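Local coordinates for protein phospholipase A1 (Streptomyces albidoflavus, PDB 4HYQ) that is a GDSL-family lipase that probably hydrolyses the sn-1 acyl ester of glycerophospholipids, at residues Gly67-Asn70 with Ser71-Leu75; Ala111-Glu114 with Ser115-Gly119; Asp169-Asn172 with Ser173-Lys177. All blocks are in the same frame, centred on the assembly; numbering follows the deposited sequence.

Interaction 1 of 3, residues Gly67-Asn70 with Ser71-Leu75; sequences GPLN and SSTSL
A type I beta turn from Asn70 to Thr73, overlaid by an Asx turn, brings the chain from the loop after helix 58-65 into strand 73-79 of the parallel sheet. It is closed by Thr73 N bonding to Asn70 O at 3.1 Å, the donor standing well above the carbonyl plane. Asparagine suits the first position because its amide oxygen can reach forward: with CG held between the backbone N and the carbonyl carbon (chi1 55°), OD1 takes Ser72 N at 2.7 Å on an in-plane lone pair. Ser72 OG lies so close to the same oxygen that its exact placement is doubtful. Threonine answers from the far end, where OG1 receives Asn70 N at 2.9 Å in a nearly straight bond (162°), so backbone and side chain tie the two residues in both directions. Leu69 and Thr73 meet Val6 of the adjoining strand 4-9, while Lys131 NZ bonds to the carbonyl oxygens of Gly67 and Leu69. Two waters complete the turn: one lies 2.8 Å from Thr73 OG1, and the other donates to both Asn70 O, at 2.9 Å, and Thr73 O, at 2.8 Å.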
ATOM      1  N   GLY A  67       0.486   6.517  18.176  1.00 13.24           N
ATOM      2  CA  GLY A  67       0.886   7.622  19.033  1.00 14.69           C
ATOM      3  C   GLY A  67       0.631   9.056  18.592  1.00 13.70           C
ATOM      4  O   GLY A  67       0.107   9.851  19.386  1.00 15.49           O
ATOM      5  N   PRO A  68       0.986   9.436  17.351  1.00 11.55           N
ATOM      6  CA  PRO A  68       0.768  10.814  16.899  1.00 11.40           C
ATOM      7  C   PRO A  68      -0.676  11.244  16.658  1.00 11.15           C
ATOM      8  O   PRO A  68      -0.930  12.423  16.467  1.00 11.84           O
ATOM      9  CB  PRO A  68       1.595  10.932  15.616  1.00 12.08           C
ATOM     10  CG  PRO A  68       2.305   9.610  15.448  1.00 12.24           C
ATOM     11  CD  PRO A  68       1.614   8.600  16.313  1.00 11.44           C
ATOM     12  N   LEU A  69      -1.611  10.304  16.671  1.00 11.71           N
ATOM     13  CA  LEU A  69      -3.011  10.653  16.429  1.00 12.85           C
ATOM     14  C   LEU A  69      -3.589  11.322  17.663  1.00 11.96           C
ATOM     15  O   LEU A  69      -3.394  10.837  18.778  1.00 14.45           O
ATOM     16  CB  LEU A  69      -3.839   9.400  16.131  1.00 11.86           C
ATOM     17  CG  LEU A  69      -3.461   8.591  14.894  1.00 10.37           C
ATOM     18  CD1 LEU A  69      -4.255   7.303  14.868  1.00 11.81           C
ATOM     19  CD2 LEU A  69      -3.717   9.410  13.652  1.00 12.38           C
ATOM     20  N   ASN A  70      -4.296  12.429  17.470  1.00 13.02           N
ATOM     21  CA  ASN A  70      -4.921  13.104  18.599  1.00 13.83           C
ATOM     22  C   ASN A  70      -6.057  13.979  18.103  1.00 15.06           C
ATOM     23  O   ASN A  70      -6.390  13.963  16.911  1.00 13.62           O
ATOM     24  CB  ASN A  70      -3.899  13.927  19.407  1.00 15.74           C
ATOM     25  CG  ASN A  70      -3.137  14.931  18.560  1.00 16.88           C
ATOM     26  OD1 ASN A  70      -3.716  15.837  17.967  1.00 17.29           O
ATOM     27  ND2 ASN A  70      -1.817  14.775  18.511  1.00 18.24           N
ATOM     28  N   SER A  71      -6.656  14.734  19.016  1.00 16.34           N
ATOM     29  CA  SER A  71      -7.781  15.587  18.661  1.00 16.77           C
ATOM     30  C   SER A  71      -7.438  16.703  17.679  1.00 17.23           C
ATOM     31  O   SER A  71      -8.334  17.285  17.061  1.00 18.01           O
ATOM     32  CB  SER A  71      -8.407  16.174  19.930  1.00 19.10           C
ATOM     33  OG  SER A  71      -7.511  17.046  20.588  1.00 19.95           O
ATOM     34  N   SER A  72      -6.153  17.010  17.516  1.00 15.25           N
ATOM     35  CA  SER A  72      -5.774  18.062  16.583  1.00 15.25           C
ATOM     36  C   SER A  72      -5.422  17.517  15.196  1.00 13.56           C
ATOM     37  O   SER A  72      -5.119  18.281  14.284  1.00 12.90           O
ATOM     38  CB  SER A  72      -4.595  18.876  17.126  1.00 18.89           C
ATOM     39  OG  SER A  72      -3.435  18.068  17.221  1.00 23.18           O
ATOM     40  N   THR A  73      -5.471  16.200  15.038  1.00 11.91           N
ATOM     41  CA  THR A  73      -5.160  15.599  13.742  1.00 12.10           C
ATOM     42  C   THR A  73      -6.304  15.906  12.774  1.00 12.95           C
ATOM     43  O   THR A  73      -7.470  15.684  13.107  1.00 14.85           O
ATOM     44  CB  THR A  73      -5.027  14.077  13.862  1.00 12.77           C
ATOM     45  OG1 THR A  73      -4.034  13.760  14.851  1.00 11.75           O
ATOM     46  CG2 THR A  73      -4.630  13.470  12.509  1.00 11.64           C
ATOM     47  N   SER A  74      -5.979  16.421  11.593  1.00 13.03           N
ATOM     48  CA  SER A  74      -7.008  16.727  10.609  1.00 14.65           C
ATOM     49  C   SER A  74      -6.963  15.812   9.383  1.00 13.46           C
ATOM     50  O   SER A  74      -7.931  15.743   8.632  1.00 13.90           O
ATOM     51  CB  SER A  74      -6.897  18.184  10.156  1.00 15.29           C
ATOM     52  OG  SER A  74      -5.687  18.424   9.456  1.00 18.71           O
ATOM     53  N   LEU A  75      -5.844  15.115   9.185  1.00 11.78           N
ATOM     54  CA  LEU A  75      -5.703  14.230   8.033  1.00 10.45           C
ATOM     55  C   LEU A  75      -4.900  12.995   8.406  1.00 11.29           C
ATOM     56  O   LEU A  75      -3.879  13.100   9.094  1.00  9.64           O
ATOM     57  CB  LEU A  75      -4.993  14.957   6.877  1.00 10.71           C
ATOM     58  CG  LEU A  75      -4.730  14.146   5.588  1.00 12.45           C
ATOM     59  CD1 LEU A  75      -6.063  13.727   4.964  1.00 12.93           C
ATOM     60  CD2 LEU A  75      -3.913  14.967   4.587  1.00 12.56           C
TER
HETATM   61  O   HOH W   1      -1.616  15.138  14.411  1.00 18.00           O
HETATM   62  O   HOH W   2      -8.696  14.300  15.181  1.00 13.52           O

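Interaction 2 of 3, residues Ala111-Glu114 with Ser115-Gly119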
ATOM      1  N   ALA A 111      -8.352 -16.485   0.465  1.00 14.06           N
ATOM      2  CA  ALA A 111      -9.287 -16.969   1.480  1.00 16.85           C
ATOM      3  C   ALA A 111      -9.134 -16.164   2.764  1.00 16.78           C
ATOM      4  O   ALA A 111     -10.118 -15.887   3.446  1.00 18.29           O
ATOM      5  CB  ALA A 111      -9.059 -18.456   1.762  1.00 15.52           C
ATOM      6  N   PHE A 112      -7.898 -15.793   3.090  1.00 15.74           N
ATOM      7  CA  PHE A 112      -7.608 -15.005   4.289  1.00 15.07           C
ATOM      8  C   PHE A 112      -8.177 -13.602   4.110  1.00 15.50           C
ATOM      9  O   PHE A 112      -8.735 -13.021   5.042  1.00 15.72           O
ATOM     10  CB  PHE A 112      -6.092 -14.918   4.505  1.00 16.39           C
ATOM     11  CG  PHE A 112      -5.685 -13.993   5.622  1.00 16.22           C
ATOM     12  CD1 PHE A 112      -5.445 -14.484   6.900  1.00 17.88           C
ATOM     13  CD2 PHE A 112      -5.537 -12.624   5.390  1.00 17.43           C
ATOM     14  CE1 PHE A 112      -5.069 -13.624   7.938  1.00 18.28           C
ATOM     15  CE2 PHE A 112      -5.165 -11.758   6.416  1.00 17.41           C
ATOM     16  CZ  PHE A 112      -4.925 -12.263   7.697  1.00 17.60           C
ATOM     17  N   VAL A 113      -8.025 -13.062   2.907  1.00 14.26           N
ATOM     18  CA  VAL A 113      -8.512 -11.724   2.596  1.00 15.25           C
ATOM     19  C   VAL A 113     -10.019 -11.619   2.791  1.00 17.01           C
ATOM     20  O   VAL A 113     -10.506 -10.618   3.310  1.00 16.52           O
ATOM     21  CB  VAL A 113      -8.155 -11.323   1.144  1.00 15.23           C
ATOM     22  CG1 VAL A 113      -8.973 -10.102   0.708  1.00 12.19           C
ATOM     23  CG2 VAL A 113      -6.659 -11.015   1.045  1.00 15.38           C
ATOM     24  N   GLU A 114     -10.753 -12.653   2.391  1.00 17.32           N
ATOM     25  CA  GLU A 114     -12.210 -12.641   2.527  1.00 20.97           C
ATOM     26  C   GLU A 114     -12.713 -12.906   3.936  1.00 20.84           C
ATOM     27  O   GLU A 114     -13.654 -12.260   4.399  1.00 21.76           O
ATOM     28  CB  GLU A 114     -12.849 -13.706   1.631  1.00 24.00           C
ATOM     29  CG  GLU A 114     -12.622 -13.542   0.149  1.00 31.35           C
ATOM     30  CD  GLU A 114     -13.135 -14.740  -0.631  1.00 35.75           C
ATOM     31  OE1 GLU A 114     -14.347 -15.040  -0.531  1.00 38.41           O
ATOM     32  OE2 GLU A 114     -12.326 -15.386  -1.333  1.00 38.30           O
ATOM     33  N   SER A 115     -12.080 -13.849   4.622  1.00 19.92           N
ATOM     34  CA  SER A 115     -12.539 -14.264   5.940  1.00 20.53           C
ATOM     35  C   SER A 115     -11.913 -13.668   7.184  1.00 20.50           C
ATOM     36  O   SER A 115     -12.564 -13.586   8.224  1.00 22.82           O
ATOM     37  CB  SER A 115     -12.409 -15.779   6.051  1.00 21.53           C
ATOM     38  OG  SER A 115     -11.041 -16.139   6.207  1.00 25.74           O
ATOM     39  N   THR A 116     -10.656 -13.260   7.095  1.00 18.20           N
ATOM     40  CA  THR A 116      -9.974 -12.757   8.268  1.00 17.43           C
ATOM     41  C   THR A 116      -9.564 -11.295   8.234  1.00 15.61           C
ATOM     42  O   THR A 116      -9.625 -10.595   9.250  1.00 15.54           O
ATOM     43  CB  THR A 116      -8.730 -13.611   8.533  1.00 18.50           C
ATOM     44  OG1 THR A 116      -9.113 -14.991   8.580  1.00 21.12           O
ATOM     45  CG2 THR A 116      -8.082 -13.227   9.847  1.00 20.85           C
ATOM     46  N   LEU A 117      -9.134 -10.823   7.076  1.00 13.83           N
ATOM     47  CA  LEU A 117      -8.708  -9.443   6.981  1.00 13.89           C
ATOM     48  C   LEU A 117      -9.775  -8.400   7.343  1.00 13.66           C
ATOM     49  O   LEU A 117      -9.468  -7.411   7.998  1.00 13.66           O
ATOM     50  CB  LEU A 117      -8.169  -9.152   5.582  1.00 14.33           C
ATOM     51  CG  LEU A 117      -7.587  -7.744   5.401  1.00 13.76           C
ATOM     52  CD1 LEU A 117      -6.410  -7.519   6.349  1.00 14.26           C
ATOM     53  CD2 LEU A 117      -7.157  -7.577   3.954  1.00 14.70           C
ATOM     54  N   PRO A 118     -11.040  -8.602   6.931  1.00 13.13           N
ATOM     55  CA  PRO A 118     -12.031  -7.574   7.288  1.00 13.29           C
ATOM     56  C   PRO A 118     -12.055  -7.212   8.773  1.00 14.58           C
ATOM     57  O   PRO A 118     -12.105  -6.033   9.130  1.00 16.11           O
ATOM     58  CB  PRO A 118     -13.348  -8.188   6.818  1.00 13.69           C
ATOM     59  CG  PRO A 118     -12.932  -8.992   5.633  1.00 13.70           C
ATOM     60  CD  PRO A 118     -11.669  -9.675   6.138  1.00 12.68           C
ATOM     61  N   GLY A 119     -12.020  -8.223   9.636  1.00 14.66           N
ATOM     62  CA  GLY A 119     -12.046  -7.968  11.072  1.00 14.48           C
ATOM     63  C   GLY A 119     -10.848  -7.186  11.572  1.00 15.51           C
ATOM     64  O   GLY A 119     -10.982  -6.311  12.441  1.00 14.56           O
TER
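Phe112 O takes two backbone donors from opposite faces of its carbonyl plane, Thr116 N at 2.8 Å and Leu117 N at 3.0 Å, so an ordinary alpha-helical bond is joined by an i+5 to i bond, that of a pi turn. One residue earlier, Ala111 O is likewise gripped twice, by Ser115 N and by Ser115 OG, the hydroxyl lying 2.9 Å from that oxygen. The serine reaches back because OG sits between its own N and carbonyl carbon (chi1 74°), as serine hydroxyls in helices often do. Thr116 OG1 in turn donates to Ser115 OG. The Phe112 ring, with CG anti to the backbone N (chi1 173°), swings forward beneath the threonine. Thr116 CB stands over one ring face, 3.9 Å from the centroid and 21° off the normal, a CH-pi contact, while its methyl CG2 touches CE1 of Phe112 at 3.6 Å. Across the ring from CE1, the CE2 atom meets Leu117 CB at 4.1 Å, the two side chains crossing at about a right angle. An alanine here would remove the ring, and Thr116 would probably lose its apolar support while a gap opened beside Leu117 CB and the Asp84-Ala85 loop. Val113 O has no hydrogen-bonding partner: Leu117 N is engaged by Phe112 O, and the proline that follows offers no N-H. Instead, Pro118 CD lies 3.2 Å from Val113 O. Proline is well tolerated in a first helical turn, and the whole arrangement is a helix-to-helix junction, where helix 99-115 ends through a pi turn and helix 117-131 begins with its proline.

Interaction 3 of 3, residues Asp169-Asn172 with Ser173-Lys177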
ATOM      1  N   ASP A 169      -7.338  -7.407  -6.776  1.00 13.90           N
ATOM      2  CA  ASP A 169      -8.722  -6.946  -6.926  1.00 14.45           C
ATOM      3  C   ASP A 169      -9.549  -7.266  -5.688  1.00 14.04           C
ATOM      4  O   ASP A 169     -10.287  -6.408  -5.183  1.00 14.43           O
ATOM      5  CB  ASP A 169      -9.374  -7.583  -8.158  1.00 15.66           C
ATOM      6  CG  ASP A 169      -8.838  -7.022  -9.460  1.00 17.63           C
ATOM      7  OD1 ASP A 169      -8.146  -5.983  -9.441  1.00 19.46           O
ATOM      8  OD2 ASP A 169      -9.124  -7.612 -10.521  1.00 19.62           O
ATOM      9  N   LEU A 170      -9.418  -8.491  -5.190  1.00 13.15           N
ATOM     10  CA  LEU A 170     -10.160  -8.919  -4.008  1.00 13.33           C
ATOM     11  C   LEU A 170      -9.730  -8.125  -2.776  1.00 13.54           C
ATOM     12  O   LEU A 170     -10.565  -7.709  -1.964  1.00 13.56           O
ATOM     13  CB  LEU A 170      -9.953 -10.419  -3.759  1.00 13.62           C
ATOM     14  CG  LEU A 170     -10.664 -11.011  -2.541  1.00 13.62           C
ATOM     15  CD1 LEU A 170     -12.172 -11.030  -2.795  1.00 17.36           C
ATOM     16  CD2 LEU A 170     -10.157 -12.424  -2.267  1.00 14.98           C
ATOM     17  N   LEU A 171      -8.422  -7.918  -2.630  1.00 11.99           N
ATOM     18  CA  LEU A 171      -7.910  -7.159  -1.495  1.00 10.53           C
ATOM     19  C   LEU A 171      -8.454  -5.731  -1.539  1.00 11.02           C
ATOM     20  O   LEU A 171      -8.940  -5.218  -0.533  1.00 12.33           O
ATOM     21  CB  LEU A 171      -6.366  -7.134  -1.514  1.00 10.03           C
ATOM     22  CG  LEU A 171      -5.623  -6.301  -0.464  1.00 11.22           C
ATOM     23  CD1 LEU A 171      -5.976  -6.790   0.944  1.00 10.88           C
ATOM     24  CD2 LEU A 171      -4.103  -6.435  -0.703  1.00  9.81           C
ATOM     25  N   ASN A 172      -8.393  -5.104  -2.709  1.00 10.99           N
ATOM     26  CA  ASN A 172      -8.876  -3.730  -2.846  1.00 11.99           C
ATOM     27  C   ASN A 172     -10.381  -3.648  -2.628  1.00 13.29           C
ATOM     28  O   ASN A 172     -10.888  -2.642  -2.129  1.00 13.23           O
ATOM     29  CB  ASN A 172      -8.510  -3.167  -4.217  1.00 11.69           C
ATOM     30  CG  ASN A 172      -7.037  -2.815  -4.318  1.00 13.06           C
ATOM     31  OD1 ASN A 172      -6.409  -2.452  -3.318  1.00 11.66           O
ATOM     32  ND2 ASN A 172      -6.485  -2.903  -5.522  1.00 11.49           N
ATOM     33  N   SER A 173     -11.092  -4.707  -2.993  1.00 12.49           N
ATOM     34  CA  SER A 173     -12.542  -4.726  -2.799  1.00 14.99           C
ATOM     35  C   SER A 173     -12.852  -4.720  -1.300  1.00 13.75           C
ATOM     36  O   SER A 173     -13.708  -3.960  -0.833  1.00 14.41           O
ATOM     37  CB  SER A 173     -13.144  -5.970  -3.467  1.00 16.34           C
ATOM     38  OG  SER A 173     -14.524  -6.065  -3.178  1.00 24.33           O
ATOM     39  N   VAL A 174     -12.142  -5.553  -0.543  1.00 12.57           N
ATOM     40  CA  VAL A 174     -12.346  -5.633   0.903  1.00 12.45           C
ATOM     41  C   VAL A 174     -11.994  -4.304   1.561  1.00 12.31           C
ATOM     42  O   VAL A 174     -12.721  -3.815   2.438  1.00 13.54           O
ATOM     43  CB  VAL A 174     -11.479  -6.744   1.536  1.00 13.47           C
ATOM     44  CG1 VAL A 174     -11.450  -6.590   3.055  1.00 14.14           C
ATOM     45  CG2 VAL A 174     -12.050  -8.114   1.183  1.00 15.03           C
ATOM     46  N   ILE A 175     -10.874  -3.717   1.151  1.00 10.58           N
ATOM     47  CA  ILE A 175     -10.452  -2.443   1.720  1.00 11.46           C
ATOM     48  C   ILE A 175     -11.452  -1.329   1.404  1.00 11.80           C
ATOM     49  O   ILE A 175     -11.838  -0.561   2.287  1.00 12.20           O
ATOM     50  CB  ILE A 175      -9.063  -2.026   1.183  1.00 10.05           C
ATOM     51  CG1 ILE A 175      -7.998  -2.964   1.756  1.00 10.34           C
ATOM     52  CG2 ILE A 175      -8.777  -0.559   1.540  1.00 10.17           C
ATOM     53  CD1 ILE A 175      -6.636  -2.871   1.037  1.00 10.69           C
ATOM     54  N   SER A 176     -11.877  -1.241   0.152  1.00 11.93           N
ATOM     55  CA  SER A 176     -12.807  -0.180  -0.229  1.00 13.31           C
ATOM     56  C   SER A 176     -14.115  -0.279   0.553  1.00 14.43           C
ATOM     57  O   SER A 176     -14.659   0.739   0.994  1.00 13.74           O
ATOM     58  CB  SER A 176     -13.094  -0.223  -1.731  1.00 15.89           C
ATOM     59  OG  SER A 176     -13.604  -1.489  -2.121  1.00 18.30           O
ATOM     60  N   LYS A 177     -14.607  -1.498   0.740  1.00 14.74           N
ATOM     61  CA  LYS A 177     -15.847  -1.687   1.479  1.00 16.35           C
ATOM     62  C   LYS A 177     -15.666  -1.336   2.947  1.00 16.16           C
ATOM     63  O   LYS A 177     -16.527  -0.688   3.541  1.00 15.93           O
ATOM     64  CB  LYS A 177     -16.339  -3.123   1.324  1.00 18.40           C
ATOM     65  CG  LYS A 177     -16.821  -3.425  -0.081  1.00 23.32           C
ATOM     66  CD  LYS A 177     -17.149  -4.899  -0.267  1.00 28.62           C
ATOM     67  CE  LYS A 177     -17.731  -5.154  -1.651  1.00 30.02           C
ATOM     68  NZ  LYS A 177     -18.098  -6.585  -1.823  1.00 33.88           N
TER
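The carboxamide of Asn172 meets CD1 of Ile175 only distantly, 4.4 Å from OD1, with the methyl beyond the oxygen and not over the amide. OD1 accepts a bond from Tyr142 N, which suits a polar residue on a buried side of the helix. The carboxylate of Asp169 has its partner outside the two turns, a salt bridge from OD2 to Arg144 NH2. Between the turns the joining is regular alpha-helical bonding, as from Ile175 N to Leu171 O at 3.0 Å. Beside this bond, CG of Leu171 touches Ile175 CD1 at 3.9 Å; a chi1 of 176° sets that CG beside the carbonyl carbon and turns the branch forward along the helix to the methyl, and Ile175 sends CG1 back to within 3.3 Å of Leu171 O. Ser176 OG lies 3.0 Å from Asn172 O and 2.8 Å from Ser173 O, and its single proton could serve either. A bound pentaethylene glycol, probably from the crystallisation liquor, lies near the Leu171 side chain. The apolar residues sort by neighbour: Leu170 packs on helix 99-115, Leu171 and Ile175 on helix 117-131, and Val174 on both, while Asn172, Ile175 and Ser176 meet Tyr186 of strand 185-187.

Interactions 2 and 3 belong to one layer of helices and touch directly: Leu117 CD2 lies 3.3 Å from Leu171 CD1, and Val113 and Glu114 pack on Leu170. Interaction 3, its centre about 12 Å from the chain centre, is the more interior, with apolar side chains facing two helices and Asp169 and Asn172 held by Arg144 and Tyr142. Interaction 2, about 17 Å out, has a buried leucine and valine on its inner side, with Ser115 and Glu114 exposed. Interaction 1 stands apart at the start of the central strand, about 21 Å from the chain centre. There side chains and waters brace a turn into the sheet, whereas backbone bonds of helical type run through interactions 2 and 3.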